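Local coordinates for leucine-rich-repeat protein (Methanosarcina barkeri, PDB 4WNR) that binds GDP and magnesium through the Roc G-domain of its Roc-COR part, and is probably a serine/threonine protein kinase as a whole, at residues 157-162 with 175-180; 143-148 with 169-174. All blocks are in the same frame, centred on the assembly; numbering follows the deposited sequence.

Contact 1: 157-162 with 175-180; sequences SFELNR and FFRISC. With GDP (guanosine-5'-diphosphate), chain B; SO4 (sulfate ion), chain E.
Arg162 lies flat against Phe175, and this pair carries most of the contact between 157-162 and 175-180. The methylene chain of Arg162 runs over one face of the ring: CG sits 3.8 Å from the ring centroid of Phe175, only 16° off the ring normal, which defines a CH-pi contact. The chain is extended from CG to NE, which carries the guanidinium past the ring to lie over Phe175 CB, with NE of Arg162 3.5 Å from that carbon and the planes of the guanidinium and the Phe175 ring 22° apart. Leu160 adds a lighter touch, its CD1 4.4 Å from CD2 of Phe175, while Leu165 of helix 162-168 and Val147 of strand 145-149 also pack on Phe175.

The other half is looser, polar and near the surface. OE1 of Glu159 forms a salt bridge with NH2 of Arg162 at 3.3 Å, weak as a hydrogen bond, whereas OE2 of Glu159 and NE of Arg177 form only a long salt bridge, 4.0 Å. That oxygen stands well out of the guanidinium plane, leaving an attraction of charges alone; Arg177 directs NH2 to the carbonyl of Pro156 instead. A sulfate, probably from the crystallisation liquor, takes NH2 of Arg162 on O4 at 2.7 Å and the backbone N of Arg177 on O3. Replacing Arg162 with an alanine would probably leave the face of Phe175 covered far less, by CB alone from this residue, and cost the Glu159 carboxylate its nearer charged partner, the long pairing with Arg177 remaining.

At the far end of 175-180, Cys180 N donates to GDP O6 at 2.8 Å, the backbone recognition of guanine typical of the loop after the last strand in a Ras-like P-loop G-domain, here Roc.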
# COMPACT_ATOMS: atom_id res chain seq x y z
N SER A 157 -3.17 13.55 28.41
CA SER A 157 -4.62 13.37 28.55
C SER A 157 -5.32 12.86 27.28
O SER A 157 -6.52 12.60 27.31
CB SER A 157 -5.26 14.68 29.00
OG SER A 157 -5.03 15.71 28.05
N PHE A 158 -4.57 12.72 26.19
CA PHE A 158 -5.14 12.28 24.91
C PHE A 158 -5.71 10.87 24.99
O PHE A 158 -4.98 9.91 25.24
CB PHE A 158 -4.09 12.36 23.80
CG PHE A 158 -4.58 11.89 22.46
CD1 PHE A 158 -5.69 12.48 21.86
CD2 PHE A 158 -3.92 10.87 21.78
CE1 PHE A 158 -6.14 12.05 20.63
CE2 PHE A 158 -4.36 10.44 20.54
CZ PHE A 158 -5.48 11.03 19.96
N GLU A 159 -7.02 10.76 24.79
CA GLU A 159 -7.73 9.48 24.81
C GLU A 159 -8.86 9.45 23.78
O GLU A 159 -9.20 10.48 23.19
CB GLU A 159 -8.31 9.20 26.20
CG GLU A 159 -7.34 8.54 27.17
CD GLU A 159 -7.16 7.05 26.93
OE1 GLU A 159 -7.55 6.56 25.84
OE2 GLU A 159 -6.63 6.36 27.82
N LEU A 160 -9.42 8.26 23.57
CA LEU A 160 -10.55 8.07 22.66
C LEU A 160 -11.67 7.28 23.34
O LEU A 160 -11.43 6.59 24.34
CB LEU A 160 -10.10 7.31 21.41
CG LEU A 160 -8.95 7.91 20.60
CD1 LEU A 160 -8.46 6.92 19.56
CD2 LEU A 160 -9.37 9.22 19.94
N ASN A 161 -12.88 7.38 22.81
CA ASN A 161 -14.00 6.55 23.24
C ASN A 161 -13.84 5.14 22.66
O ASN A 161 -14.39 4.82 21.61
CB ASN A 161 -15.34 7.16 22.82
CG ASN A 161 -15.66 8.44 23.57
OD1 ASN A 161 -15.36 8.57 24.76
ND2 ASN A 161 -16.30 9.38 22.88
N ARG A 162 -13.07 4.31 23.36
CA ARG A 162 -12.63 3.02 22.84
C ARG A 162 -13.76 2.00 22.70
O ARG A 162 -13.83 1.29 21.69
CB ARG A 162 -11.53 2.44 23.73
CG ARG A 162 -10.28 3.30 23.79
CD ARG A 162 -9.16 2.61 24.55
NE ARG A 162 -7.96 3.44 24.63
CZ ARG A 162 -6.79 3.04 25.14
NH1 ARG A 162 -6.65 1.81 25.63
NH2 ARG A 162 -5.76 3.87 25.16
N PHE A 175 -6.16 -0.68 21.28
CA PHE A 175 -5.70 0.71 21.34
C PHE A 175 -4.44 0.77 22.18
O PHE A 175 -4.32 0.07 23.19
CB PHE A 175 -6.78 1.61 21.95
CG PHE A 175 -8.07 1.62 21.19
CD1 PHE A 175 -9.06 0.68 21.46
CD2 PHE A 175 -8.31 2.57 20.21
CE1 PHE A 175 -10.26 0.69 20.77
CE2 PHE A 175 -9.50 2.58 19.51
CZ PHE A 175 -10.48 1.64 19.79
N PHE A 176 -3.49 1.61 21.78
CA PHE A 176 -2.19 1.70 22.46
C PHE A 176 -1.66 3.13 22.54
O PHE A 176 -1.33 3.75 21.53
CB PHE A 176 -1.17 0.81 21.76
CG PHE A 176 -1.46 -0.65 21.90
CD1 PHE A 176 -1.01 -1.35 23.02
CD2 PHE A 176 -2.19 -1.33 20.94
CE1 PHE A 176 -1.28 -2.70 23.16
CE2 PHE A 176 -2.46 -2.68 21.07
CZ PHE A 176 -2.01 -3.37 22.19
N ARG A 177 -1.58 3.64 23.77
CA ARG A 177 -0.94 4.93 24.04
C ARG A 177 0.57 4.75 24.01
O ARG A 177 1.12 4.00 24.80
CB ARG A 177 -1.39 5.48 25.39
CG ARG A 177 -2.84 5.93 25.41
CD ARG A 177 -3.35 6.24 26.81
NE ARG A 177 -2.87 7.53 27.31
CZ ARG A 177 -1.79 7.72 28.06
NH1 ARG A 177 -1.02 6.70 28.44
NH2 ARG A 177 -1.47 8.95 28.45
N ILE A 178 1.23 5.43 23.07
CA ILE A 178 2.67 5.29 22.90
C ILE A 178 3.38 6.63 22.74
O ILE A 178 2.75 7.67 22.49
CB ILE A 178 3.01 4.40 21.68
CG1 ILE A 178 2.45 5.01 20.39
CG2 ILE A 178 2.48 2.99 21.88
CD1 ILE A 178 2.93 4.31 19.13
N SER A 179 4.70 6.59 22.90
CA SER A 179 5.57 7.74 22.65
C SER A 179 6.83 7.25 21.95
O SER A 179 7.65 6.56 22.56
CB SER A 179 5.93 8.45 23.95
OG SER A 179 6.82 9.53 23.72
N CYS A 180 6.97 7.59 20.67
CA CYS A 180 8.16 7.20 19.90
C CYS A 180 9.41 7.93 20.37
O CYS A 180 10.52 7.43 20.20
CB CYS A 180 7.93 7.45 18.41
SG CYS A 180 6.65 6.41 17.67
PB GDP B . 4.96 10.91 9.59
O1B GDP B . 4.12 10.54 10.91
O2B GDP B . 5.10 9.53 8.78
O3B GDP B . 4.28 11.94 8.78
O3A GDP B . 6.47 11.29 9.98
PA GDP B . 7.00 11.47 11.49
O1A GDP B . 6.44 10.46 12.41
O2A GDP B . 8.60 11.32 11.34
O5' GDP B . 6.74 13.01 11.91
C5' GDP B . 6.32 13.31 13.20
C4' GDP B . 7.26 14.39 13.78
O4' GDP B . 7.07 14.43 15.21
C3' GDP B . 8.74 14.08 13.58
O3' GDP B . 9.51 15.30 13.66
C2' GDP B . 9.06 13.18 14.74
O2' GDP B . 10.43 13.34 15.15
C1' GDP B . 8.13 13.67 15.84
N9 GDP B . 7.54 12.55 16.64
C8 GDP B . 7.12 11.36 16.21
N7 GDP B . 6.67 10.68 17.26
C5 GDP B . 6.80 11.44 18.34
C6 GDP B . 6.50 11.21 19.62
O6 GDP B . 6.00 10.15 19.98
N1 GDP B . 6.75 12.20 20.57
C2 GDP B . 7.32 13.41 20.15
N2 GDP B . 7.58 14.37 21.03
N3 GDP B . 7.60 13.58 18.85
C4 GDP B . 7.35 12.60 17.95
S SO4 E . -3.19 2.05 27.51
O1 SO4 E . -3.83 0.82 28.04
O2 SO4 E . -2.26 2.60 28.52
O3 SO4 E . -2.45 1.75 26.27
O4 SO4 E . -4.25 3.05 27.22

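Contact 2: 143-148 with 169-174; sequences SPVLVA and YPSIKG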
# COMPACT_ATOMS: atom_id res chain seq x y z
N SER A 143 -9.74 -6.74 7.21
CA SER A 143 -8.37 -6.59 7.71
C SER A 143 -8.38 -6.00 9.12
O SER A 143 -9.10 -5.04 9.37
CB SER A 143 -7.56 -5.69 6.78
OG SER A 143 -7.38 -6.30 5.51
N PRO A 144 -7.59 -6.59 10.04
CA PRO A 144 -7.55 -6.07 11.41
C PRO A 144 -6.83 -4.73 11.51
O PRO A 144 -5.96 -4.42 10.70
CB PRO A 144 -6.79 -7.15 12.17
CG PRO A 144 -5.94 -7.82 11.15
CD PRO A 144 -6.75 -7.79 9.89
N VAL A 145 -7.20 -3.95 12.52
CA VAL A 145 -6.65 -2.61 12.73
C VAL A 145 -6.10 -2.48 14.14
O VAL A 145 -6.74 -2.88 15.11
CB VAL A 145 -7.72 -1.52 12.50
CG1 VAL A 145 -7.11 -0.13 12.62
CG2 VAL A 145 -8.39 -1.69 11.15
N LEU A 146 -4.90 -1.91 14.25
CA LEU A 146 -4.31 -1.58 15.55
C LEU A 146 -4.12 -0.06 15.64
O LEU A 146 -3.40 0.53 14.84
CB LEU A 146 -2.96 -2.29 15.73
CG LEU A 146 -3.03 -3.71 16.31
CD1 LEU A 146 -3.76 -4.67 15.37
CD2 LEU A 146 -1.62 -4.22 16.59
N VAL A 147 -4.80 0.55 16.61
CA VAL A 147 -4.77 2.01 16.76
C VAL A 147 -3.64 2.41 17.71
O VAL A 147 -3.57 1.94 18.84
CB VAL A 147 -6.11 2.55 17.31
CG1 VAL A 147 -6.12 4.07 17.28
CG2 VAL A 147 -7.27 2.01 16.49
N ALA A 148 -2.77 3.29 17.23
CA ALA A 148 -1.64 3.81 18.02
C ALA A 148 -1.85 5.28 18.34
O ALA A 148 -1.84 6.13 17.44
CB ALA A 148 -0.34 3.61 17.26
N TYR A 169 -16.56 -0.59 14.86
CA TYR A 169 -15.56 -1.13 13.93
C TYR A 169 -14.90 -2.37 14.54
O TYR A 169 -13.87 -2.27 15.20
CB TYR A 169 -14.51 -0.06 13.61
CG TYR A 169 -15.11 1.23 13.09
CD1 TYR A 169 -15.40 1.40 11.74
CD2 TYR A 169 -15.39 2.28 13.95
CE1 TYR A 169 -15.95 2.58 11.26
CE2 TYR A 169 -15.94 3.46 13.49
CZ TYR A 169 -16.22 3.61 12.15
OH TYR A 169 -16.77 4.79 11.70
N PRO A 170 -15.51 -3.56 14.32
CA PRO A 170 -14.99 -4.83 14.85
C PRO A 170 -13.55 -5.17 14.44
O PRO A 170 -12.89 -5.97 15.11
CB PRO A 170 -15.95 -5.87 14.28
CG PRO A 170 -17.21 -5.13 14.02
CD PRO A 170 -16.79 -3.75 13.61
N SER A 171 -13.08 -4.58 13.34
CA SER A 171 -11.71 -4.79 12.87
C SER A 171 -10.64 -4.28 13.85
O SER A 171 -9.50 -4.75 13.82
CB SER A 171 -11.51 -4.13 11.50
OG SER A 171 -11.97 -2.79 11.51
N ILE A 172 -11.00 -3.34 14.72
CA ILE A 172 -10.08 -2.82 15.73
C ILE A 172 -9.79 -3.89 16.78
O ILE A 172 -10.71 -4.36 17.46
CB ILE A 172 -10.64 -1.55 16.42
CG1 ILE A 172 -10.81 -0.42 15.41
CG2 ILE A 172 -9.70 -1.11 17.54
CD1 ILE A 172 -11.63 0.75 15.93
N LYS A 173 -8.52 -4.27 16.91
CA LYS A 173 -8.10 -5.31 17.85
C LYS A 173 -7.49 -4.76 19.14
O LYS A 173 -7.37 -5.49 20.12
CB LYS A 173 -7.09 -6.25 17.18
CG LYS A 173 -7.56 -6.87 15.87
CD LYS A 173 -8.84 -7.68 16.06
CE LYS A 173 -9.23 -8.39 14.77
NZ LYS A 173 -10.56 -9.05 14.89
N GLY A 174 -7.11 -3.48 19.13
CA GLY A 174 -6.55 -2.86 20.33
C GLY A 174 -6.15 -1.41 20.17
O GLY A 174 -5.83 -0.95 19.06
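Val145 and Ser171, with the largest buried areas in this contact, meet through both backbone and side chain where strands 145-149 and 172-177 come together. Val145 N donates to Ser171 O at 2.8 Å. Beside this bond, CG2 of Val145 is 3.8 Å from OG of Ser171. The valine has CG1 anti to its own nitrogen (chi1 -176°), which leaves CG2 on the nitrogen side, next to the serine. Ser171 CB also packs against the carbonyl of Ser143, at 3.3 Å from its O.

Val145 O continues the ladder by accepting from Lys173 N at 2.9 Å, with the N-H...O angle at 171°. Ile172, which faces the same side of the sheet as Val145, follows with a CA-H...O contact to that oxygen. Its CG2 meets CG2 of Val147 at 4.1 Å, and Leu133 and Ile136 of helix 129-140 cover Ile172 and Val145 respectively.

Lys173, also among the more covered residues, bends at chi2 and lays its aliphatic chain along Pro144, CE 3.8 Å from CB of the proline. Its CB approaches CD1 of Leu146. Val145 thus pairs with Ile172 in parallel register, but after Lys173 the register slips by one residue: Val147 N bonds to Gly174 O, at 3.1 Å, where regular pairing would use the carbonyl of Lys173.

The short strand segments 145-148 and 172-174 diverge by 52°. With helix 162-168 between them in sequence, the two strands form a beta-alpha-beta unit at the edge of the Ras-like Roc sheet.

How the contacts relate
Contact 1 and contact 2 share strand 172-177 and lie about 13 Å apart, centre to centre. Contact 2 pairs the start of this strand with 145-149; contact 1 brings the loop before helix 162-168 against its later part. The pairing runs on between them, since Phe176 N lies 3.0 Å from Val147 O, a probable hydrogen bond, and CD2 of Phe175 packs 3.6 Å from CB of Val147. Their segments alternate along the chain because contact 1 uses the loop within the crossover that joins the two strands of contact 2. Contact 1 reaches the nucleotide pocket through Ser179 and Cys180, whereas in contact 2 the Val147 side chain remains about 14 Å from GDP.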